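PDB 5X6B: O-phospho-L-seryl-tRNA:Cys-tRNA synthase from Methanocaldococcus jannaschii DSM 2661, which probably converts O-phosphoseryl-tRNA to cysteinyl-tRNA, using a pyridoxal phosphate cofactor held on a lysine as a Schiff base. Local coordinates for residues I175-Y180 against I197-V202; E320-R325 against L397-V402. One frame throughout, in Å; residues are numbered along the deposited sequence.

The two contacts follow one another along the chain and share no helix or strand; their centres lie 29 Å apart. Interaction 1 belongs to the large domain of a fold type I pyridoxal phosphate enzyme, where the start of helix 179-188 rests on strand 194-200 of the seven-stranded sheet. All its touching residues are buried, and one tyrosine hydroxyl supplies the polar bond in an otherwise apolar interface. Interaction 2 pairs two helices of the C-terminal part, 317-331 and 399-415. It is buried around Lys323 but reaches an exposed margin at Lys322 and Trp399, and charge, a main-chain carbonyl and an indole face are added to some aliphatic packing.

Interaction 1 of 2, residues I175-Y180 against I197-V202; sequences INLEGY and ILLTHV
Tyr180 reaches from the first turn of helix 179-188 to strand 194-200, where its OH donates to Leu198 O at 2.5 Å. The carbonyl lies at the edge of the ring, near its plane. The hydroxyl approaches off the C=O axis, at a C=O...donor angle of 137°, and lies 29° out of the carbonyl plane. Around it the packing is close and apolar. Ile197 CG2 approaches the ring obliquely, 3.6 Å from Tyr180 CE1, and lies as near to CD1. On the far side of Leu198 in sequence, Leu199 brings CD1 to 3.7 Å from Tyr180 OH. With CG anti to the backbone N (chi1 175°), Leu199 extends this same CD1 to Leu177 as well, meeting Leu177 CD2 at 3.8 Å, the two leucine side chains crossing at about a right angle. This is part of a beta-alpha-beta crossover: helix 179-188 follows strand 160-166 and returns the chain to strand 194-200, parallel to it, with strand 139-143 between them in the sheet. Val215 of helix 212-221 touches Leu177, Ile197 and Leu199, while Val141 and Asp143 of strand 139-143 border Tyr180. Away from the strand, the turn leading into the helix carries the more open side: Asn176 is partly exposed and Glu178 exposed, and neither meets the strand segment. Asn176 begins a type I turn closed by Gly179 N bonding to Asn176 O at 2.9 Å, and its OD1 makes a weak capping bond to Gly179 N at 3.1 Å.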
loop_
_atom_site.group_PDB
_atom_site.type_symbol
_atom_site.label_atom_id
_atom_site.label_comp_id
_atom_site.label_asym_id
_atom_site.label_seq_id
_atom_site.Cartn_x
_atom_site.Cartn_y
_atom_site.Cartn_z
ATOM N N ILE B 175 -33.521 -5.199 8.735
ATOM C CA ILE B 175 -34.089 -4.048 8.043
ATOM C C ILE B 175 -35.316 -4.408 7.204
ATOM O O ILE B 175 -35.312 -5.400 6.472
ATOM C CB ILE B 175 -33.035 -3.382 7.124
ATOM C CG1 ILE B 175 -31.869 -2.846 7.954
ATOM C CG2 ILE B 175 -33.653 -2.272 6.291
ATOM C CD1 ILE B 175 -32.284 -1.869 9.028
ATOM N N ASN B 176 -36.365 -3.597 7.322
ATOM C CA ASN B 176 -37.520 -3.695 6.439
ATOM C C ASN B 176 -37.201 -3.067 5.083
ATOM O O ASN B 176 -37.400 -1.869 4.884
ATOM C CB ASN B 176 -38.735 -3.012 7.075
ATOM C CG ASN B 176 -40.029 -3.270 6.314
ATOM O OD1 ASN B 176 -40.020 -3.721 5.167
ATOM N ND2 ASN B 176 -41.152 -2.971 6.954
ATOM N N LEU B 177 -36.704 -3.875 4.153
ATOM C CA LEU B 177 -36.290 -3.362 2.849
ATOM C C LEU B 177 -37.467 -2.779 2.069
ATOM O O LEU B 177 -37.305 -1.852 1.275
ATOM C CB LEU B 177 -35.603 -4.462 2.028
ATOM C CG LEU B 177 -34.284 -4.986 2.603
ATOM C CD1 LEU B 177 -33.592 -5.947 1.641
ATOM C CD2 LEU B 177 -33.364 -3.836 2.970
ATOM N N GLU B 178 -38.654 -3.321 2.309
ATOM C CA GLU B 178 -39.856 -2.844 1.640
ATOM C C GLU B 178 -40.260 -1.480 2.186
ATOM O O GLU B 178 -40.990 -0.731 1.537
ATOM C CB GLU B 178 -40.998 -3.852 1.803
ATOM C CG GLU B 178 -40.707 -5.229 1.198
ATOM C CD GLU B 178 -39.836 -6.110 2.085
ATOM O OE1 GLU B 178 -39.539 -5.708 3.230
ATOM O OE2 GLU B 178 -39.445 -7.207 1.634
ATOM N N GLY B 179 -39.761 -1.156 3.377
ATOM C CA GLY B 179 -40.039 0.119 4.012
ATOM C C GLY B 179 -39.395 1.306 3.314
ATOM O O GLY B 179 -39.670 2.457 3.654
ATOM N N TYR B 180 -38.531 1.029 2.342
ATOM C CA TYR B 180 -37.895 2.084 1.564
ATOM C C TYR B 180 -38.933 2.880 0.789
ATOM O O TYR B 180 -38.809 4.096 0.650
ATOM C CB TYR B 180 -36.854 1.505 0.601
ATOM C CG TYR B 180 -35.452 1.465 1.166
ATOM C CD1 TYR B 180 -34.592 2.547 1.019
ATOM C CD2 TYR B 180 -34.987 0.346 1.844
ATOM C CE1 TYR B 180 -33.307 2.515 1.534
ATOM C CE2 TYR B 180 -33.706 0.303 2.361
ATOM C CZ TYR B 180 -32.870 1.389 2.204
ATOM O OH TYR B 180 -31.597 1.344 2.722
ATOM N N ILE B 197 -30.781 6.815 -2.806
ATOM C CA ILE B 197 -31.143 5.676 -1.969
ATOM C C ILE B 197 -29.898 4.857 -1.615
ATOM O O ILE B 197 -29.132 4.456 -2.497
ATOM C CB ILE B 197 -32.174 4.777 -2.662
ATOM C CG1 ILE B 197 -33.425 5.582 -2.995
ATOM C CG2 ILE B 197 -32.532 3.594 -1.777
ATOM C CD1 ILE B 197 -34.421 4.823 -3.818
ATOM N N LEU B 198 -29.704 4.617 -0.322
ATOM C CA LEU B 198 -28.499 3.952 0.166
ATOM C C LEU B 198 -28.828 2.706 0.990
ATOM O O LEU B 198 -29.649 2.756 1.906
ATOM C CB LEU B 198 -27.663 4.933 1.000
ATOM C CG LEU B 198 -26.269 4.523 1.485
ATOM C CD1 LEU B 198 -25.355 5.738 1.512
ATOM C CD2 LEU B 198 -26.323 3.882 2.866
ATOM N N LEU B 199 -28.181 1.592 0.666
ATOM C CA LEU B 199 -28.360 0.365 1.436
ATOM C C LEU B 199 -27.027 -0.190 1.933
ATOM O O LEU B 199 -26.148 -0.533 1.139
ATOM C CB LEU B 199 -29.083 -0.699 0.603
ATOM C CG LEU B 199 -29.214 -2.076 1.268
ATOM C CD1 LEU B 199 -30.014 -1.990 2.564
ATOM C CD2 LEU B 199 -29.832 -3.086 0.313
ATOM N N THR B 200 -26.878 -0.262 3.251
ATOM C CA THR B 200 -25.720 -0.906 3.847
ATOM C C THR B 200 -25.850 -2.409 3.638
ATOM O O THR B 200 -26.612 -3.071 4.345
ATOM C CB THR B 200 -25.601 -0.590 5.345
ATOM O OG1 THR B 200 -25.555 0.828 5.528
ATOM C CG2 THR B 200 -24.338 -1.199 5.915
ATOM N N HIS B 201 -25.115 -2.937 2.661
ATOM C CA HIS B 201 -25.279 -4.328 2.230
ATOM C C HIS B 201 -25.088 -5.319 3.375
ATOM O O HIS B 201 -25.848 -6.277 3.509
ATOM C CB HIS B 201 -24.309 -4.653 1.100
ATOM C CG HIS B 201 -24.706 -5.846 0.294
ATOM N ND1 HIS B 201 -23.926 -6.349 -0.725
ATOM C CD2 HIS B 201 -25.804 -6.634 0.350
ATOM C CE1 HIS B 201 -24.524 -7.399 -1.259
ATOM N NE2 HIS B 201 -25.667 -7.592 -0.625
ATOM N N VAL B 202 -24.061 -5.081 4.185
ATOM C CA VAL B 202 -23.913 -5.743 5.473
ATOM C C VAL B 202 -23.546 -4.680 6.506
ATOM O O VAL B 202 -22.530 -3.995 6.369
ATOM C CB VAL B 202 -22.838 -6.867 5.445
ATOM C CG1 VAL B 202 -22.411 -7.244 6.855
ATOM C CG2 VAL B 202 -23.358 -8.092 4.720
#

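Interaction 2 of 2, residues E320-R325 against L397-V402; sequences ELKKTR and LEWEQV
Lys323 NZ is held from two sides of the contact: it donates to Leu397 O at 2.6 Å, and it forms a salt bridge with the Glu320 carboxylate one turn back, through weak bonds of 3.1 Å from NZ to both OE1 and OE2. NZ meets the Leu397 carbonyl at a C=O...donor angle of 156°, 21° out of its plane. Helix 317-331 packs against the N-terminal turn of 399-415, in a C-terminal part with an antiparallel three-stranded sheet, as in the small domain of fold type I pyridoxal phosphate enzymes. The Lys323 chain, extended beyond CG, runs across the Trp399 indole, and its CG sits over one face in a CH-pi contact, 3.8 Å from the centroid of the six-membered ring. Lys322 instead meets the same ring at its edge, CG 3.6 Å from Trp399 CZ2. Lys323 CD touches Val402 CG2, the side chains crossing at about a right angle. Glu320 OE1 also accepts from Gly396 N, so the chain leading to Leu397 steadies the carboxylate. Glu400 forms a salt bridge with a basic side chain of another protein chain. At the N-cap, Glu398 N donates to Gln401 OE1 at 2.9 Å, on a lone pair in the carbonyl plane.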
loop_
_atom_site.group_PDB
_atom_site.type_symbol
_atom_site.label_atom_id
_atom_site.label_comp_id
_atom_site.label_asym_id
_atom_site.label_seq_id
_atom_site.Cartn_x
_atom_site.Cartn_y
_atom_site.Cartn_z
ATOM N N GLU B 320 -15.683 -19.836 5.032
ATOM C CA GLU B 320 -15.552 -18.863 6.113
ATOM C C GLU B 320 -16.847 -18.785 6.923
ATOM O O GLU B 320 -16.818 -18.560 8.136
ATOM C CB GLU B 320 -15.184 -17.485 5.558
ATOM C CG GLU B 320 -13.991 -17.488 4.614
ATOM C CD GLU B 320 -12.685 -17.846 5.307
ATOM O OE1 GLU B 320 -12.485 -17.437 6.476
ATOM O OE2 GLU B 320 -11.857 -18.539 4.677
ATOM N N LEU B 321 -17.984 -18.968 6.252
ATOM C CA LEU B 321 -19.264 -19.038 6.957
ATOM C C LEU B 321 -19.301 -20.261 7.864
ATOM O O LEU B 321 -19.801 -20.203 8.992
ATOM C CB LEU B 321 -20.435 -19.071 5.973
ATOM C CG LEU B 321 -20.689 -17.747 5.252
ATOM C CD1 LEU B 321 -21.841 -17.860 4.276
ATOM C CD2 LEU B 321 -20.950 -16.658 6.268
ATOM N N LYS B 322 -18.748 -21.363 7.366
ATOM C CA LYS B 322 -18.619 -22.583 8.156
ATOM C C LYS B 322 -17.811 -22.344 9.427
ATOM O O LYS B 322 -18.180 -22.830 10.498
ATOM C CB LYS B 322 -17.978 -23.692 7.327
ATOM C CG LYS B 322 -17.826 -24.996 8.076
ATOM C CD LYS B 322 -17.257 -26.077 7.179
ATOM C CE LYS B 322 -17.021 -27.352 7.964
ATOM N NZ LYS B 322 -16.341 -28.408 7.156
ATOM N N LYS B 323 -16.717 -21.592 9.312
ATOM C CA LYS B 323 -15.917 -21.250 10.485
ATOM C C LYS B 323 -16.744 -20.413 11.439
ATOM O O LYS B 323 -16.700 -20.603 12.659
ATOM C CB LYS B 323 -14.649 -20.484 10.100
ATOM C CG LYS B 323 -13.686 -21.224 9.188
ATOM C CD LYS B 323 -12.539 -20.306 8.809
ATOM C CE LYS B 323 -11.665 -20.911 7.729
ATOM N NZ LYS B 323 -10.706 -19.901 7.193
ATOM N N THR B 324 -17.499 -19.485 10.859
ATOM C CA THR B 324 -18.325 -18.558 11.613
ATOM C C THR B 324 -19.409 -19.291 12.390
ATOM O O THR B 324 -19.574 -19.092 13.597
ATOM C CB THR B 324 -18.984 -17.531 10.675
ATOM O OG1 THR B 324 -17.971 -16.832 9.943
ATOM C CG2 THR B 324 -19.830 -16.544 11.461
ATOM N N ARG B 325 -20.147 -20.144 11.688
ATOM C CA ARG B 325 -21.259 -20.858 12.300
ATOM C C ARG B 325 -20.777 -21.867 13.330
ATOM O O ARG B 325 -21.476 -22.136 14.306
ATOM C CB ARG B 325 -22.103 -21.545 11.229
ATOM C CG ARG B 325 -22.794 -20.552 10.321
ATOM C CD ARG B 325 -23.681 -21.212 9.292
ATOM N NE ARG B 325 -24.231 -20.216 8.377
ATOM C CZ ARG B 325 -24.995 -20.500 7.328
ATOM N NH1 ARG B 325 -25.313 -21.758 7.053
ATOM N NH2 ARG B 325 -25.443 -19.521 6.553
ATOM N N LEU B 397 -9.008 -16.842 9.419
ATOM C CA LEU B 397 -8.231 -17.678 10.328
ATOM C C LEU B 397 -8.136 -19.124 9.842
ATOM O O LEU B 397 -9.055 -19.637 9.198
ATOM C CB LEU B 397 -8.832 -17.658 11.729
ATOM C CG LEU B 397 -8.639 -16.386 12.545
ATOM C CD1 LEU B 397 -9.300 -16.531 13.911
ATOM C CD2 LEU B 397 -7.164 -16.080 12.691
ATOM N N GLU B 398 -7.017 -19.773 10.148
ATOM C CA GLU B 398 -6.894 -21.211 9.948
ATOM C C GLU B 398 -7.847 -21.915 10.914
ATOM O O GLU B 398 -8.150 -21.383 11.987
ATOM C CB GLU B 398 -5.453 -21.681 10.172
ATOM C CG GLU B 398 -4.405 -20.991 9.304
ATOM C CD GLU B 398 -4.468 -21.413 7.847
ATOM O OE1 GLU B 398 -4.660 -22.618 7.585
ATOM O OE2 GLU B 398 -4.317 -20.543 6.962
ATOM N N TRP B 399 -8.321 -23.100 10.534
ATOM C CA TRP B 399 -9.244 -23.861 11.375
ATOM C C TRP B 399 -8.659 -24.193 12.745
ATOM O O TRP B 399 -9.385 -24.228 13.744
ATOM C CB TRP B 399 -9.679 -25.146 10.669
ATOM C CG TRP B 399 -10.968 -24.972 9.923
ATOM C CD1 TRP B 399 -11.132 -24.855 8.569
ATOM C CD2 TRP B 399 -12.275 -24.872 10.494
ATOM N NE1 TRP B 399 -12.461 -24.708 8.266
ATOM C CE2 TRP B 399 -13.187 -24.713 9.433
ATOM C CE3 TRP B 399 -12.768 -24.915 11.804
ATOM C CZ2 TRP B 399 -14.564 -24.584 9.636
ATOM C CZ3 TRP B 399 -14.139 -24.786 12.009
ATOM C CH2 TRP B 399 -15.018 -24.624 10.929
ATOM N N GLU B 400 -7.351 -24.423 12.796
ATOM C CA GLU B 400 -6.681 -24.653 14.069
ATOM C C GLU B 400 -6.792 -23.415 14.952
ATOM O O GLU B 400 -7.020 -23.514 16.156
ATOM C CB GLU B 400 -5.219 -25.023 13.849
ATOM C CG GLU B 400 -4.469 -25.388 15.126
ATOM C CD GLU B 400 -3.088 -25.961 14.850
ATOM O OE1 GLU B 400 -2.793 -26.286 13.678
ATOM O OE2 GLU B 400 -2.295 -26.078 15.807
ATOM N N GLN B 401 -6.645 -22.246 14.339
ATOM C CA GLN B 401 -6.770 -20.995 15.071
ATOM C C GLN B 401 -8.204 -20.795 15.548
ATOM O O GLN B 401 -8.439 -20.297 16.649
ATOM C CB GLN B 401 -6.316 -19.824 14.204
ATOM C CG GLN B 401 -4.830 -19.842 13.923
ATOM C CD GLN B 401 -4.413 -18.795 12.922
ATOM O OE1 GLN B 401 -5.026 -18.650 11.865
ATOM N NE2 GLN B 401 -3.363 -18.053 13.250
ATOM N N VAL B 402 -9.161 -21.203 14.720
ATOM C CA VAL B 402 -10.565 -21.134 15.097
ATOM C C VAL B 402 -10.844 -21.983 16.344
ATOM O O VAL B 402 -11.469 -21.507 17.295
ATOM C CB VAL B 402 -11.475 -21.591 13.939
ATOM C CG1 VAL B 402 -12.936 -21.567 14.364
ATOM C CG2 VAL B 402 -11.256 -20.711 12.710
#